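Local coordinates for protein nucleoside-diphosphate-sugar pyrophosphorylase (Vibrio cholerae, PDB 4EVW) that probably transfers a nucleotidyl group from a nucleoside triphosphate to a sugar phosphate, releasing pyrophosphate and yielding a nucleoside-diphosphate sugar, at residues G29-E34 with A60-E65; H35-F40 with F49-R54; S145-E150 with T155-T160. The protein carries 1 engineered substitution. One frame throughout, in Å; residues are numbered along the deposited sequence.

Contact 1 of 3, residues G29-E34 with A60-E65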
ATOM      1  N   GLY A  29       7.308  -9.992 -20.170  1.00 45.90           N
ATOM      2  CA  GLY A  29       6.526  -9.199 -21.102  1.00 46.49           C
ATOM      3  C   GLY A  29       5.912  -7.895 -20.631  1.00 43.44           C
ATOM      4  O   GLY A  29       5.307  -7.182 -21.433  1.00 45.88           O
ATOM      5  N   GLN A  30       6.048  -7.568 -19.350  1.00 32.88           N
ATOM      6  CA  GLN A  30       5.486  -6.320 -18.853  1.00 35.25           C
ATOM      7  C   GLN A  30       6.229  -5.774 -17.638  1.00 32.33           C
ATOM      8  O   GLN A  30       6.942  -6.505 -16.951  1.00 33.36           O
ATOM      9  CB  GLN A  30       3.996  -6.500 -18.538  1.00 39.59           C
ATOM     10  CG  GLN A  30       3.681  -7.539 -17.484  1.00 50.29           C
ATOM     11  CD  GLN A  30       2.185  -7.766 -17.325  1.00 62.00           C
ATOM     12  OE1 GLN A  30       1.746  -8.459 -16.408  1.00 64.76           O
ATOM     13  NE2 GLN A  30       1.398  -7.184 -18.223  1.00 64.17           N
ATOM     14  N   THR A  31       6.057  -4.479 -17.387  1.00 32.20           N
ATOM     15  CA  THR A  31       6.717  -3.811 -16.273  1.00 25.18           C
ATOM     16  C   THR A  31       6.199  -4.269 -14.921  1.00 27.91           C
ATOM     17  O   THR A  31       5.072  -4.749 -14.804  1.00 26.50           O
ATOM     18  CB  THR A  31       6.550  -2.283 -16.362  1.00 28.00           C
ATOM     19  OG1 THR A  31       5.155  -1.947 -16.305  1.00 28.67           O
ATOM     20  CG2 THR A  31       7.148  -1.759 -17.667  1.00 32.26           C
ATOM     21  N   LEU A  32       7.025  -4.123 -13.893  1.00 21.78           N
ATOM     22  CA  LEU A  32       6.604  -4.520 -12.562  1.00 23.37           C
ATOM     23  C   LEU A  32       5.386  -3.675 -12.177  1.00 22.62           C
ATOM     24  O   LEU A  32       4.507  -4.141 -11.452  1.00 23.67           O
ATOM     25  CB  LEU A  32       7.760  -4.352 -11.566  1.00 22.84           C
ATOM     26  CG  LEU A  32       8.977  -5.241 -11.885  1.00 23.77           C
ATOM     27  CD1 LEU A  32       9.993  -5.166 -10.750  1.00 31.92           C
ATOM     28  CD2 LEU A  32       8.525  -6.681 -12.078  1.00 26.17           C
ATOM     29  N   PHE A  33       5.319  -2.446 -12.690  1.00 20.89           N
ATOM     30  CA  PHE A  33       4.176  -1.572 -12.416  1.00 19.97           C
ATOM     31  C   PHE A  33       2.905  -2.275 -12.879  1.00 22.66           C
ATOM     32  O   PHE A  33       1.913  -2.337 -12.153  1.00 20.88           O
ATOM     33  CB  PHE A  33       4.310  -0.247 -13.173  1.00 21.74           C
ATOM     34  CG  PHE A  33       3.077   0.617 -13.109  1.00 23.23           C
ATOM     35  CD1 PHE A  33       2.807   1.397 -11.989  1.00 24.01           C
ATOM     36  CD2 PHE A  33       2.185   0.649 -14.177  1.00 26.03           C
ATOM     37  CE1 PHE A  33       1.667   2.199 -11.939  1.00 25.18           C
ATOM     38  CE2 PHE A  33       1.042   1.447 -14.131  1.00 22.72           C
ATOM     39  CZ  PHE A  33       0.785   2.224 -13.010  1.00 22.36           C
ATOM     40  N   GLU A  34       2.946  -2.809 -14.096  1.00 22.30           N
ATOM     41  CA  GLU A  34       1.796  -3.505 -14.666  1.00 28.37           C
ATOM     42  C   GLU A  34       1.457  -4.787 -13.911  1.00 29.54           C
ATOM     43  O   GLU A  34       0.283  -5.088 -13.684  1.00 24.08           O
ATOM     44  CB  GLU A  34       2.055  -3.814 -16.140  1.00 29.12           C
ATOM     45  CG  GLU A  34       2.082  -2.576 -17.028  1.00 29.31           C
ATOM     46  CD  GLU A  34       2.739  -2.846 -18.369  1.00 37.49           C
ATOM     47  OE1 GLU A  34       3.985  -2.783 -18.448  1.00 32.81           O
ATOM     48  OE2 GLU A  34       2.008  -3.137 -19.339  1.00 39.92           O
ATOM     49  N   ALA A  60       5.352  10.325 -14.121  1.00 24.70           N
ATOM     50  CA  ALA A  60       3.955  10.697 -14.330  1.00 25.59           C
ATOM     51  C   ALA A  60       3.502  10.280 -15.730  1.00 23.07           C
ATOM     52  O   ALA A  60       2.410   9.733 -15.906  1.00 25.51           O
ATOM     53  CB  ALA A  60       3.767  12.203 -14.137  1.00 27.99           C
ATOM     54  N   VAL A  61       4.346  10.540 -16.727  1.00 22.27           N
ATOM     55  CA  VAL A  61       4.026  10.172 -18.101  1.00 26.57           C
ATOM     56  C   VAL A  61       3.947   8.651 -18.242  1.00 29.27           C
ATOM     57  O   VAL A  61       3.024   8.127 -18.871  1.00 24.83           O
ATOM     58  CB  VAL A  61       5.079  10.738 -19.086  1.00 30.51           C
ATOM     59  CG1 VAL A  61       4.912  10.106 -20.459  1.00 33.00           C
ATOM     60  CG2 VAL A  61       4.927  12.256 -19.184  1.00 35.25           C
ATOM     61  N   PHE A  62       4.910   7.946 -17.651  1.00 27.88           N
ATOM     62  CA  PHE A  62       4.937   6.483 -17.697  1.00 26.45           C
ATOM     63  C   PHE A  62       3.642   5.894 -17.119  1.00 25.32           C
ATOM     64  O   PHE A  62       2.998   5.041 -17.740  1.00 24.80           O
ATOM     65  CB  PHE A  62       6.150   5.965 -16.907  1.00 27.86           C
ATOM     66  CG  PHE A  62       6.131   4.477 -16.640  1.00 24.21           C
ATOM     67  CD1 PHE A  62       6.639   3.574 -17.573  1.00 34.30           C
ATOM     68  CD2 PHE A  62       5.620   3.983 -15.443  1.00 26.20           C
ATOM     69  CE1 PHE A  62       6.642   2.200 -17.309  1.00 30.21           C
ATOM     70  CE2 PHE A  62       5.615   2.614 -15.170  1.00 26.17           C
ATOM     71  CZ  PHE A  62       6.128   1.719 -16.102  1.00 27.60           C
ATOM     72  N   VAL A  63       3.259   6.361 -15.932  1.00 21.81           N
ATOM     73  CA  VAL A  63       2.047   5.874 -15.276  1.00 24.40           C
ATOM     74  C   VAL A  63       0.793   6.187 -16.079  1.00 23.13           C
ATOM     75  O   VAL A  63      -0.077   5.333 -16.237  1.00 22.75           O
ATOM     76  CB  VAL A  63       1.900   6.475 -13.856  1.00 24.72           C
ATOM     77  CG1 VAL A  63       0.550   6.086 -13.244  1.00 20.23           C
ATOM     78  CG2 VAL A  63       3.031   5.975 -12.981  1.00 21.96           C
ATOM     79  N   ARG A  64       0.693   7.411 -16.583  1.00 22.99           N
ATOM     80  CA  ARG A  64      -0.480   7.777 -17.360  1.00 24.64           C
ATOM     81  C   ARG A  64      -0.608   6.877 -18.588  1.00 24.86           C
ATOM     82  O   ARG A  64      -1.698   6.393 -18.899  1.00 24.23           O
ATOM     83  CB  ARG A  64      -0.413   9.244 -17.782  1.00 25.95           C
ATOM     84  CG  ARG A  64      -1.685   9.707 -18.470  1.00 35.63           C
ATOM     85  CD  ARG A  64      -1.763  11.220 -18.569  1.00 42.79           C
ATOM     86  NE  ARG A  64      -1.999  11.871 -17.280  1.00 50.37           N
ATOM     87  CZ  ARG A  64      -3.183  11.956 -16.674  1.00 49.23           C
ATOM     88  NH1 ARG A  64      -4.268  11.431 -17.230  1.00 46.77           N
ATOM     89  NH2 ARG A  64      -3.285  12.586 -15.511  1.00 50.16           N
ATOM     90  N   GLU A  65       0.502   6.643 -19.281  1.00 22.00           N
ATOM     91  CA  GLU A  65       0.474   5.788 -20.465  1.00 24.72           C
ATOM     92  C   GLU A  65       0.100   4.346 -20.130  1.00 28.10           C
ATOM     93  O   GLU A  65      -0.742   3.746 -20.803  1.00 25.53           O
ATOM     94  CB  GLU A  65       1.831   5.811 -21.185  1.00 29.39           C
ATOM     95  CG  GLU A  65       2.098   7.089 -21.974  1.00 36.85           C
ATOM     96  CD  GLU A  65       3.432   7.054 -22.711  1.00 48.15           C
ATOM     97  OE1 GLU A  65       4.084   5.989 -22.717  1.00 50.23           O
ATOM     98  OE2 GLU A  65       3.830   8.088 -23.286  1.00 42.93           O
TER
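Glu34 OE1 is gripped twice by Thr31, the residue whose side chain also meets the ring of Phe62. The hydroxyl Thr31 OG1 donates to Glu34 OE1 at 2.6 Å, using the anti lone pair of that oxygen, while Thr31 N reaches the same Glu34 OE1 at 2.9 Å from above the carboxylate plane. In return Glu34 N donates to Thr31 OG1 over 3.2 Å. This reciprocal pattern is a capping box: Thr31 is the N-cap of helix 32-37, its hydroxyl receiving a backbone N-H of the first turn, and Glu34 closes the box by taking the amide of the cap residue. Threonine suits the place because its one hydroxyl can both give and accept while its methyl remains available for apolar packing. The carboxylate also has Lys66 as a long, weak ion partner, and the helix start would probably favour its negative charge.

Helix 59-70, which packs with helix 32-37 over one face of the central sheet, brings Phe62 up to this cap. Phe62 points the edge of its ring at Thr31 and Phe33, with Phe62 CZ 3.9 Å from Thr31 CG2 and Phe62 CE2 3.7 Å from Phe33 CB, both partners lying in the ring plane. Phe33 CG is anti to its backbone N (chi1 171°), which sends the ring out toward helix 59-70, where it slides past the Phe62 side chain in the opposite direction. The rings form an offset edge-to-face pair, the edge of Phe62 turned toward the face of Phe33, with planes at 69°. Val63, one residue further along, crosses Phe33 at about a right angle, its CG1 resting 3.9 Å from Phe33 CZ. A branched, compact valine fits here, since it also packs on Phe51 and Val53 of strand 49-54.

Contact 2 of 3, residues H35-F40 with F49-R54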
ATOM      1  N   HIS A  35       2.480  -5.550 -13.535  1.00 24.58           N
ATOM      2  CA  HIS A  35       2.259  -6.781 -12.781  1.00 26.65           C
ATOM      3  C   HIS A  35       1.516  -6.469 -11.485  1.00 23.11           C
ATOM      4  O   HIS A  35       0.610  -7.196 -11.083  1.00 23.68           O
ATOM      5  CB  HIS A  35       3.584  -7.446 -12.415  1.00 23.65           C
ATOM      6  CG  HIS A  35       4.205  -8.224 -13.532  1.00 33.70           C
ATOM      7  ND1 HIS A  35       3.625  -9.354 -14.063  1.00 37.33           N
ATOM      8  CD2 HIS A  35       5.374  -8.054 -14.193  1.00 32.29           C
ATOM      9  CE1 HIS A  35       4.410  -9.850 -15.003  1.00 34.69           C
ATOM     10  NE2 HIS A  35       5.478  -9.079 -15.100  1.00 35.63           N
ATOM     11  N   SER A  36       1.913  -5.386 -10.828  1.00 22.00           N
ATOM     12  CA  SER A  36       1.279  -5.015  -9.572  1.00 25.24           C
ATOM     13  C   SER A  36      -0.128  -4.454  -9.740  1.00 25.59           C
ATOM     14  O   SER A  36      -1.055  -4.893  -9.060  1.00 21.48           O
ATOM     15  CB  SER A  36       2.144  -4.006  -8.810  1.00 22.24           C
ATOM     16  OG  SER A  36       1.469  -3.555  -7.647  1.00 29.46           O
ATOM     17  N   VAL A  37      -0.297  -3.493 -10.642  1.00 21.03           N
ATOM     18  CA  VAL A  37      -1.610  -2.893 -10.841  1.00 19.60           C
ATOM     19  C   VAL A  37      -2.612  -3.885 -11.422  1.00 19.01           C
ATOM     20  O   VAL A  37      -3.807  -3.794 -11.141  1.00 20.12           O
ATOM     21  CB  VAL A  37      -1.517  -1.637 -11.739  1.00 27.76           C
ATOM     22  CG1 VAL A  37      -2.899  -1.030 -11.953  1.00 25.24           C
ATOM     23  CG2 VAL A  37      -0.604  -0.614 -11.078  1.00 29.49           C
ATOM     24  N   ASN A  38      -2.134  -4.840 -12.215  1.00 19.29           N
ATOM     25  CA  ASN A  38      -3.036  -5.833 -12.789  1.00 23.71           C
ATOM     26  C   ASN A  38      -3.702  -6.693 -11.724  1.00 22.27           C
ATOM     27  O   ASN A  38      -4.674  -7.399 -12.006  1.00 23.06           O
ATOM     28  CB  ASN A  38      -2.311  -6.718 -13.804  1.00 23.91           C
ATOM     29  CG  ASN A  38      -2.463  -6.196 -15.212  1.00 35.53           C
ATOM     30  OD1 ASN A  38      -3.476  -5.579 -15.539  1.00 36.64           O
ATOM     31  ND2 ASN A  38      -1.469  -6.445 -16.059  1.00 39.61           N
ATOM     32  N   SER A  39      -3.176  -6.633 -10.505  1.00 20.98           N
ATOM     33  CA  SER A  39      -3.762  -7.364  -9.386  1.00 25.67           C
ATOM     34  C   SER A  39      -5.228  -6.967  -9.312  1.00 21.89           C
ATOM     35  O   SER A  39      -6.095  -7.782  -9.006  1.00 22.15           O
ATOM     36  CB  SER A  39      -3.108  -6.955  -8.061  1.00 21.42           C
ATOM     37  OG  SER A  39      -1.734  -7.296  -8.010  1.00 25.26           O
ATOM     38  N   PHE A  40      -5.489  -5.695  -9.603  1.00 20.20           N
ATOM     39  CA  PHE A  40      -6.833  -5.126  -9.529  1.00 21.88           C
ATOM     40  C   PHE A  40      -7.610  -5.039 -10.838  1.00 22.21           C
ATOM     41  O   PHE A  40      -8.520  -4.214 -10.967  1.00 22.09           O
ATOM     42  CB  PHE A  40      -6.742  -3.728  -8.925  1.00 18.49           C
ATOM     43  CG  PHE A  40      -6.032  -3.694  -7.608  1.00 21.75           C
ATOM     44  CD1 PHE A  40      -4.672  -3.404  -7.537  1.00 24.06           C
ATOM     45  CD2 PHE A  40      -6.721  -3.978  -6.437  1.00 27.03           C
ATOM     46  CE1 PHE A  40      -4.011  -3.402  -6.307  1.00 28.44           C
ATOM     47  CE2 PHE A  40      -6.073  -3.977  -5.209  1.00 29.17           C
ATOM     48  CZ  PHE A  40      -4.719  -3.690  -5.141  1.00 27.26           C
ATOM     49  N   PHE A  49      -8.412   4.985  -9.366  1.00 19.89           N
ATOM     50  CA  PHE A  49      -7.057   4.674  -8.913  1.00 21.01           C
ATOM     51  C   PHE A  49      -6.311   5.985  -8.727  1.00 19.37           C
ATOM     52  O   PHE A  49      -6.444   6.905  -9.536  1.00 22.76           O
ATOM     53  CB  PHE A  49      -6.273   3.856  -9.955  1.00 20.21           C
ATOM     54  CG  PHE A  49      -6.674   2.418 -10.038  1.00 19.99           C
ATOM     55  CD1 PHE A  49      -7.923   2.060 -10.530  1.00 17.59           C
ATOM     56  CD2 PHE A  49      -5.799   1.416  -9.622  1.00 19.72           C
ATOM     57  CE1 PHE A  49      -8.300   0.727 -10.609  1.00 22.37           C
ATOM     58  CE2 PHE A  49      -6.166   0.078  -9.695  1.00 22.64           C
ATOM     59  CZ  PHE A  49      -7.420  -0.269 -10.190  1.00 23.52           C
ATOM     60  N   LEU A  50      -5.529   6.073  -7.657  1.00 16.08           N
ATOM     61  CA  LEU A  50      -4.719   7.260  -7.414  1.00 15.24           C
ATOM     62  C   LEU A  50      -3.273   6.798  -7.363  1.00 19.12           C
ATOM     63  O   LEU A  50      -2.894   6.016  -6.484  1.00 20.94           O
ATOM     64  CB  LEU A  50      -5.084   7.927  -6.086  1.00 18.56           C
ATOM     65  CG  LEU A  50      -4.136   9.041  -5.619  1.00 14.78           C
ATOM     66  CD1 LEU A  50      -4.106  10.188  -6.616  1.00 18.01           C
ATOM     67  CD2 LEU A  50      -4.594   9.540  -4.260  1.00 18.50           C
ATOM     68  N   PHE A  51      -2.472   7.266  -8.317  1.00 18.72           N
ATOM     69  CA  PHE A  51      -1.061   6.913  -8.362  1.00 16.81           C
ATOM     70  C   PHE A  51      -0.299   8.114  -7.820  1.00 18.01           C
ATOM     71  O   PHE A  51      -0.437   9.224  -8.333  1.00 20.11           O
ATOM     72  CB  PHE A  51      -0.645   6.614  -9.805  1.00 15.60           C
ATOM     73  CG  PHE A  51      -1.395   5.458 -10.420  1.00 18.09           C
ATOM     74  CD1 PHE A  51      -1.087   4.146 -10.071  1.00 21.65           C
ATOM     75  CD2 PHE A  51      -2.423   5.684 -11.325  1.00 20.14           C
ATOM     76  CE1 PHE A  51      -1.797   3.071 -10.618  1.00 25.16           C
ATOM     77  CE2 PHE A  51      -3.141   4.616 -11.879  1.00 19.96           C
ATOM     78  CZ  PHE A  51      -2.823   3.309 -11.522  1.00 20.03           C
ATOM     79  N   ILE A  52       0.489   7.896  -6.774  1.00 17.12           N
ATOM     80  CA  ILE A  52       1.250   8.986  -6.176  1.00 14.51           C
ATOM     81  C   ILE A  52       2.705   8.758  -6.520  1.00 21.62           C
ATOM     82  O   ILE A  52       3.348   7.841  -6.014  1.00 21.22           O
ATOM     83  CB  ILE A  52       1.062   9.030  -4.653  1.00 15.43           C
ATOM     84  CG1 ILE A  52      -0.436   8.999  -4.323  1.00 17.53           C
ATOM     85  CG2 ILE A  52       1.679  10.307  -4.096  1.00 17.15           C
ATOM     86  CD1 ILE A  52      -0.741   8.799  -2.843  1.00 17.32           C
ATOM     87  N   VAL A  53       3.212   9.608  -7.398  1.00 18.56           N
ATOM     88  CA  VAL A  53       4.568   9.475  -7.880  1.00 20.31           C
ATOM     89  C   VAL A  53       5.428  10.666  -7.564  1.00 22.48           C
ATOM     90  O   VAL A  53       4.964  11.692  -7.056  1.00 26.02           O
ATOM     91  CB  VAL A  53       4.587   9.329  -9.404  1.00 21.39           C
ATOM     92  CG1 VAL A  53       3.678   8.199  -9.831  1.00 25.44           C
ATOM     93  CG2 VAL A  53       4.118  10.636 -10.040  1.00 19.85           C
ATOM     94  N   ARG A  54       6.696  10.526  -7.914  1.00 24.81           N
ATOM     95  CA  ARG A  54       7.636  11.598  -7.708  1.00 30.15           C
ATOM     96  C   ARG A  54       8.042  12.184  -9.045  1.00 31.21           C
ATOM     97  O   ARG A  54       7.942  11.520 -10.078  1.00 29.34           O
ATOM     98  CB  ARG A  54       8.849  11.076  -6.996  1.00 36.34           C
ATOM     99  CG  ARG A  54       9.362  12.106  -6.099  1.00 52.59           C
ATOM    100  CD  ARG A  54      10.111  11.492  -4.993  1.00 60.25           C
ATOM    101  NE  ARG A  54      11.297  12.293  -4.807  1.00 71.06           N
ATOM    102  CZ  ARG A  54      12.508  11.909  -5.175  1.00 71.10           C
ATOM    103  NH1 ARG A  54      12.695  10.717  -5.735  1.00 67.62           N
ATOM    104  NH2 ARG A  54      13.527  12.735  -5.015  1.00 73.23           N
TER
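In the beta-alpha-beta unit that runs from strand 2-5 through helix 32-37 to its parallel neighbour, strand 49-54, Val37 and Phe40 lie against Phe49 and Phe51. Val37 divides its two methyls between the aromatic rings: CG1 is 4.1 Å from Phe49 CE2, and CG2 is 3.9 Å from Phe51 CE1, meeting that ring at its edge. With CG1 anti to the backbone N (chi1 179°), both branches are turned to the strand, which is why a valine can serve two rings at once.

Phe49 and Phe51 alternate with Leu50 and so project from the same face of the sheet, the face this Rossmann-like layer offers to the helix. Phe49 CZ comes edge-on to Phe40 CB at 3.7 Å. The Phe40 ring itself leads away from the strand, to Phe112, which it meets edge-to-face, and to Phe121.

Behind this apolar layer, Ser36 O takes two bonds from Ser39, from OG at 2.7 Å and from N at 3.1 Å, both approaching the same face of the carbonyl. A small hydroxyl suits this buried turn: Ser39 OG folds back onto the backbone and also pairs with Arg118 N.

Contact 3 of 3, residues S145-E150 with T155-T160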
ATOM      1  N   SER A 145       5.243  -6.043   8.837  1.00 34.37           N
ATOM      2  CA  SER A 145       4.396  -5.278   9.733  1.00 35.60           C
ATOM      3  C   SER A 145       3.432  -6.378  10.158  1.00 32.08           C
ATOM      4  O   SER A 145       3.012  -7.192   9.336  1.00 35.30           O
ATOM      5  CB  SER A 145       3.660  -4.138   9.018  1.00 43.01           C
ATOM      6  OG  SER A 145       3.620  -4.327   7.618  1.00 53.63           O
ATOM      7  N   PHE A 146       3.114  -6.415  11.442  1.00 27.17           N
ATOM      8  CA  PHE A 146       2.254  -7.454  11.992  1.00 26.99           C
ATOM      9  C   PHE A 146       0.916  -6.953  12.499  1.00 31.21           C
ATOM     10  O   PHE A 146       0.795  -5.807  12.921  1.00 29.57           O
ATOM     11  CB  PHE A 146       2.968  -8.136  13.160  1.00 33.68           C
ATOM     12  CG  PHE A 146       4.262  -8.787  12.785  1.00 37.67           C
ATOM     13  CD1 PHE A 146       5.447  -8.056  12.728  1.00 39.78           C
ATOM     14  CD2 PHE A 146       4.292 -10.139  12.474  1.00 44.07           C
ATOM     15  CE1 PHE A 146       6.648  -8.675  12.366  1.00 45.20           C
ATOM     16  CE2 PHE A 146       5.481 -10.764  12.111  1.00 45.95           C
ATOM     17  CZ  PHE A 146       6.660 -10.032  12.057  1.00 46.84           C
ATOM     18  N   ALA A 147      -0.089  -7.822  12.458  1.00 29.66           N
ATOM     19  CA  ALA A 147      -1.408  -7.491  12.981  1.00 25.73           C
ATOM     20  C   ALA A 147      -1.677  -8.546  14.054  1.00 28.24           C
ATOM     21  O   ALA A 147      -1.512  -9.744  13.809  1.00 26.58           O
ATOM     22  CB  ALA A 147      -2.465  -7.561  11.885  1.00 26.33           C
ATOM     23  N   LYS A 148      -2.065  -8.098  15.243  1.00 28.03           N
ATOM     24  CA  LYS A 148      -2.335  -9.006  16.353  1.00 26.29           C
ATOM     25  C   LYS A 148      -3.830  -9.287  16.480  1.00 24.08           C
ATOM     26  O   LYS A 148      -4.640  -8.369  16.595  1.00 26.08           O
ATOM     27  CB  LYS A 148      -1.800  -8.408  17.657  1.00 25.76           C
ATOM     28  CG  LYS A 148      -1.952  -9.306  18.880  1.00 29.25           C
ATOM     29  CD  LYS A 148      -1.387  -8.624  20.123  1.00 37.22           C
ATOM     30  CE  LYS A 148      -1.548  -9.483  21.372  1.00 44.14           C
ATOM     31  NZ  LYS A 148      -1.209  -8.722  22.612  1.00 48.53           N
ATOM     32  N   PRO A 149      -4.216 -10.570  16.454  1.00 27.26           N
ATOM     33  CA  PRO A 149      -5.625 -10.963  16.566  1.00 30.07           C
ATOM     34  C   PRO A 149      -6.148 -10.909  18.001  1.00 35.67           C
ATOM     35  O   PRO A 149      -5.371 -10.984  18.955  1.00 29.95           O
ATOM     36  CB  PRO A 149      -5.626 -12.379  15.999  1.00 30.51           C
ATOM     37  CG  PRO A 149      -4.306 -12.910  16.468  1.00 33.12           C
ATOM     38  CD  PRO A 149      -3.353 -11.745  16.230  1.00 30.14           C
ATOM     39  N   GLU A 150      -7.465 -10.771  18.141  1.00 37.37           N
ATOM     40  CA  GLU A 150      -8.111 -10.719  19.450  1.00 39.92           C
ATOM     41  C   GLU A 150      -8.147 -12.142  20.018  1.00 45.16           C
ATOM     42  O   GLU A 150      -7.665 -12.387  21.120  1.00 49.81           O
ATOM     43  CB  GLU A 150      -9.528 -10.160  19.306  1.00 48.91           C
ATOM     44  CG  GLU A 150     -10.167  -9.703  20.603  1.00 60.42           C
ATOM     45  CD  GLU A 150     -11.544  -9.111  20.380  1.00 69.12           C
ATOM     46  OE1 GLU A 150     -11.854  -8.070  20.999  1.00 77.51           O
ATOM     47  OE2 GLU A 150     -12.319  -9.688  19.587  1.00 66.09           O
ATOM     48  N   THR A 155     -11.874 -12.083  13.473  1.00 23.75           N
ATOM     49  CA  THR A 155     -10.892 -11.488  12.584  1.00 23.93           C
ATOM     50  C   THR A 155     -10.562 -10.085  13.063  1.00 21.61           C
ATOM     51  O   THR A 155      -9.931  -9.307  12.352  1.00 22.26           O
ATOM     52  CB  THR A 155     -11.404 -11.422  11.129  1.00 27.80           C
ATOM     53  OG1 THR A 155     -12.694 -10.806  11.103  1.00 29.14           O
ATOM     54  CG2 THR A 155     -11.484 -12.813  10.531  1.00 32.00           C
ATOM     55  N   LYS A 156     -10.986  -9.768  14.282  1.00 21.46           N
ATOM     56  CA  LYS A 156     -10.736  -8.449  14.843  1.00 24.31           C
ATOM     57  C   LYS A 156      -9.248  -8.266  15.145  1.00 24.69           C
ATOM     58  O   LYS A 156      -8.575  -9.204  15.573  1.00 25.50           O
ATOM     59  CB  LYS A 156     -11.563  -8.270  16.118  1.00 31.67           C
ATOM     60  CG  LYS A 156     -12.041  -6.850  16.361  1.00 46.10           C
ATOM     61  CD  LYS A 156     -13.009  -6.789  17.541  1.00 56.67           C
ATOM     62  CE  LYS A 156     -13.056  -5.391  18.144  1.00 63.27           C
ATOM     63  NZ  LYS A 156     -13.424  -4.341  17.150  1.00 63.95           N
ATOM     64  N   VAL A 157      -8.734  -7.063  14.902  1.00 21.40           N
ATOM     65  CA  VAL A 157      -7.327  -6.753  15.165  1.00 21.48           C
ATOM     66  C   VAL A 157      -7.256  -5.806  16.361  1.00 24.37           C
ATOM     67  O   VAL A 157      -7.973  -4.807  16.413  1.00 26.25           O
ATOM     68  CB  VAL A 157      -6.658  -6.084  13.939  1.00 21.16           C
ATOM     69  CG1 VAL A 157      -5.229  -5.670  14.275  1.00 21.12           C
ATOM     70  CG2 VAL A 157      -6.653  -7.055  12.760  1.00 22.74           C
ATOM     71  N   ILE A 158      -6.392  -6.117  17.322  1.00 22.89           N
ATOM     72  CA  ILE A 158      -6.275  -5.276  18.506  1.00 24.06           C
ATOM     73  C   ILE A 158      -5.003  -4.443  18.522  1.00 25.69           C
ATOM     74  O   ILE A 158      -4.883  -3.525  19.319  1.00 27.65           O
ATOM     75  CB  ILE A 158      -6.312  -6.115  19.810  1.00 30.42           C
ATOM     76  CG1 ILE A 158      -5.208  -7.173  19.788  1.00 30.65           C
ATOM     77  CG2 ILE A 158      -7.682  -6.752  19.977  1.00 39.33           C
ATOM     78  CD1 ILE A 158      -5.104  -7.982  21.075  1.00 40.24           C
ATOM     79  N   GLN A 159      -4.061  -4.756  17.641  1.00 22.10           N
ATOM     80  CA  GLN A 159      -2.800  -4.019  17.603  1.00 23.29           C
ATOM     81  C   GLN A 159      -2.000  -4.333  16.346  1.00 26.05           C
ATOM     82  O   GLN A 159      -2.112  -5.424  15.788  1.00 25.29           O
ATOM     83  CB  GLN A 159      -1.963  -4.396  18.840  1.00 27.25           C
ATOM     84  CG  GLN A 159      -0.636  -3.664  19.000  1.00 28.03           C
ATOM     85  CD  GLN A 159       0.189  -4.211  20.163  1.00 40.71           C
ATOM     86  OE1 GLN A 159      -0.322  -4.942  21.013  1.00 46.59           O
ATOM     87  NE2 GLN A 159       1.466  -3.849  20.209  1.00 39.96           N
ATOM     88  N   THR A 160      -1.211  -3.365  15.888  1.00 23.30           N
ATOM     89  CA  THR A 160      -0.335  -3.573  14.743  1.00 21.31           C
ATOM     90  C   THR A 160       1.038  -3.044  15.158  1.00 28.62           C
ATOM     91  O   THR A 160       1.141  -2.195  16.044  1.00 26.71           O
ATOM     92  CB  THR A 160      -0.779  -2.811  13.464  1.00 27.20           C
ATOM     93  OG1 THR A 160      -0.789  -1.401  13.720  1.00 29.52           O
ATOM     94  CG2 THR A 160      -2.154  -3.269  13.006  1.00 26.38           C
TER
HETATM   95  O   HOH W   1      -2.338  -5.577  22.205  1.00 53.46           O
HETATM   96  O   HOH W   2      -9.188 -11.845  16.445  1.00 35.87           O
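Lys148 holds strand 157-161 by both of its backbone groups: its N donates to Gln159 O at 2.7 Å in a nearly straight bond (170°), and its O accepts from Ile158 N at 2.9 Å. One residue thus faces two, between the non-hydrogen-bonded pairs Ala147 with Thr160 and Pro149 with Val157. Ile158 and Gln159 opposite Lys148 form a beta bulge in the antiparallel hairpin of strands 146-149 and 157-161. It brings both side chains slantwise across the extended Lys148 chain, whose CE lies 3.9 Å from Ile158 CD1. A long lysine suits this partly exposed strand position: its methylenes cover Ile158, while its ammonium ends near Gln159 OE1 and bonds weakly to a water. Pro149, without an N-H, fits a non-hydrogen-bonded position.

Toward the turn the pairing slackens. Glu150 N makes a bent hydrogen bond (141°) to Lys156 O over 3.2 Å, and a water lies between the two atoms, bonded to both. Glu150 and Lys156 lie across one another with Glu150 OE2 3.6 Å from Lys156 CD, but their charged ends do not meet, and Lys156 NZ bonds instead to Asn218 OD1. On the face opposite Lys148 and Gln159, Ala147 CB touches Val157 CG1 at 4.1 Å, and Val157 continues onto Ile213 and Tyr221. Further out, Thr160 OG1 is bonded to Ala206 O, and Ala147 O accepts from Ser167 OG.

In the fold
Contacts 1 and 2 are neighbours, their centres about 9 Å apart, and share helix 32-37. Contact 2 opens and closes within the stretch of chain that contact 1 spans. They join where Phe33 and Val63 of contact 1 touch Phe51 of contact 2, and together build the helix-covered parallel part of the central sheet, consistent with the Rossmann-like nucleotide-binding layer of nucleotidyltransferases. Contact 3 comes later in the chain, on the opposite side of its centre, about 34 Å from contact 1 and about 26 Å from contact 2 between centres. It is a separate hairpin in the other half of the molecule, where a magnesium ion is bound about 12 Å from the Gln159 side chain.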